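Local coordinates for protein monalysin (PDB 4MKO) that forms beta-barrel pores in host membranes as an aerolysin-like toxin, damaging the intestine of infected Drosophila, at residues 33-37 with 103-108. Sequence-based numbering, arbitrary orientation.
Sequences DGITV and IVNVGS
With chi1 at -61°, Ser108 sets its OG anti to its own carbonyl carbon, where the hydroxyl meets the backbone N-H of Ile35; OG accepts this bond at 2.9 Å with an N-H...O angle of 153°. The same oxygen donates to Val104 O one helical turn back, approaching almost straight in line with the carbonyl (164°). Serine suits the spot because its short hydroxyl can donate to the helix while accepting from segment 33-37. Gly34 CA packs 3.3 Å from Ser108 OG; glycine suits the place because a beta carbon here would run into that oxygen. Beside this polar link, Ile35 turns CG1 between its backbone N and carbonyl carbon (chi1 63°), sending CD1 over the last turn of the helix to lie 3.7 Å from Gly107 CA, where a beta carbon on Gly107 would occupy the place of that methyl. These contacts join the short helix 103-107, within what is probably the pore-forming region of this aerolysin-like toxin, to an irregular part of the long strand 29-43, which pairs with strand 46-67 of the main sheet. Farther along, Val37 presents both methyls to the start of the helix: CG1 is 3.7 Å from Ile103 CD1, and CG2 sits 3.7 Å from Val104 CB, the two valine side chains crossing near a right angle. Valine suits position 37, its two methyls set close to the backbone, while the longer Ile103 reaches in with its CD1. Pro54 of strand 46-67 also touches the side chains of Val104 and Ser108. Ile35 O is buried against Val104 CG2 at 3.4 Å, with no hydrogen-bonding partner. At the other end, one water donates to both Asp33 O and Ser108 O, bridging the two segments just past the helix.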
loop_
_atom_site.group_PDB
_atom_site.type_symbol
_atom_site.label_atom_id
_atom_site.label_comp_id
_atom_site.label_asym_id
_atom_site.label_seq_id
_atom_site.Cartn_x
_atom_site.Cartn_y
_atom_site.Cartn_z
ATOM N N ASP A 33 0.995 -3.549 -11.113
ATOM C CA ASP A 33 1.852 -4.562 -11.745
ATOM C C ASP A 33 3.280 -4.161 -11.359
ATOM O O ASP A 33 3.824 -3.177 -11.881
ATOM C CB ASP A 33 1.663 -4.530 -13.281
ATOM C CG ASP A 33 2.648 -5.356 -14.102
ATOM O OD1 ASP A 33 3.440 -6.114 -13.502
ATOM O OD2 ASP A 33 2.620 -5.247 -15.341
ATOM N N GLY A 34 3.829 -4.869 -10.383
ATOM C CA GLY A 34 5.170 -4.594 -9.884
ATOM C C GLY A 34 6.009 -5.849 -9.809
ATOM O O GLY A 34 5.477 -6.959 -9.912
ATOM N N ILE A 35 7.327 -5.676 -9.616
ATOM C CA ILE A 35 8.265 -6.804 -9.529
ATOM C C ILE A 35 8.272 -7.444 -8.142
ATOM O O ILE A 35 7.885 -6.812 -7.149
ATOM C CB ILE A 35 9.713 -6.372 -9.943
ATOM C CG1 ILE A 35 10.289 -5.303 -8.978
ATOM C CG2 ILE A 35 9.759 -5.899 -11.446
ATOM C CD1 ILE A 35 11.806 -5.376 -8.807
ATOM N N THR A 36 8.793 -8.675 -8.078
ATOM C CA THR A 36 9.002 -9.350 -6.819
ATOM C C THR A 36 10.490 -9.232 -6.453
ATOM O O THR A 36 11.352 -9.379 -7.323
ATOM C CB THR A 36 8.588 -10.839 -6.888
ATOM O OG1 THR A 36 7.216 -10.945 -7.299
ATOM C CG2 THR A 36 8.807 -11.555 -5.553
ATOM N N VAL A 37 10.767 -8.943 -5.185
ATOM C CA VAL A 37 12.140 -8.896 -4.626
ATOM C C VAL A 37 12.216 -9.873 -3.462
ATOM O O VAL A 37 11.179 -10.358 -3.001
ATOM C CB VAL A 37 12.597 -7.481 -4.199
ATOM C CG1 VAL A 37 12.590 -6.515 -5.391
ATOM C CG2 VAL A 37 11.790 -6.954 -2.998
ATOM N N ILE A 103 14.276 -1.260 -3.335
ATOM C CA ILE A 103 14.564 -1.735 -4.703
ATOM C C ILE A 103 13.261 -2.270 -5.354
ATOM O O ILE A 103 13.173 -2.294 -6.581
ATOM C CB ILE A 103 15.698 -2.796 -4.792
ATOM C CG1 ILE A 103 15.311 -4.122 -4.080
ATOM C CG2 ILE A 103 17.036 -2.226 -4.296
ATOM C CD1 ILE A 103 16.044 -5.330 -4.606
ATOM N N VAL A 104 12.265 -2.693 -4.540
ATOM C CA VAL A 104 10.983 -3.182 -5.075
ATOM C C VAL A 104 10.262 -2.035 -5.815
ATOM O O VAL A 104 9.666 -2.271 -6.862
ATOM C CB VAL A 104 10.073 -3.881 -4.017
ATOM C CG1 VAL A 104 9.494 -2.899 -3.003
ATOM C CG2 VAL A 104 8.957 -4.697 -4.691
ATOM N N ASN A 105 10.384 -0.809 -5.290
ATOM C CA ASN A 105 9.765 0.392 -5.860
ATOM C C ASN A 105 10.506 0.849 -7.087
ATOM O O ASN A 105 9.904 1.019 -8.153
ATOM C CB ASN A 105 9.611 1.476 -4.794
ATOM C CG ASN A 105 8.414 1.212 -3.909
ATOM O OD1 ASN A 105 7.422 0.596 -4.349
ATOM N ND2 ASN A 105 8.459 1.687 -2.664
ATOM N N VAL A 106 11.838 0.904 -6.990
ATOM C CA VAL A 106 12.663 1.284 -8.127
ATOM C C VAL A 106 12.429 0.354 -9.333
ATOM O O VAL A 106 12.164 0.850 -10.428
ATOM C CB VAL A 106 14.160 1.418 -7.735
ATOM C CG1 VAL A 106 15.025 1.735 -8.957
ATOM C CG2 VAL A 106 14.336 2.479 -6.644
ATOM N N GLY A 107 12.420 -0.964 -9.095
ATOM C CA GLY A 107 12.214 -1.945 -10.145
ATOM C C GLY A 107 10.809 -1.920 -10.725
ATOM O O GLY A 107 10.613 -2.347 -11.858
ATOM N N SER A 108 9.833 -1.408 -9.950
ATOM C CA SER A 108 8.413 -1.303 -10.359
ATOM C C SER A 108 8.078 0.095 -10.894
ATOM O O SER A 108 6.905 0.379 -11.172
ATOM C CB SER A 108 7.501 -1.623 -9.177
ATOM O OG SER A 108 7.729 -2.946 -8.717
HETATM O O HOH W 1 4.330 -0.579 -10.863
#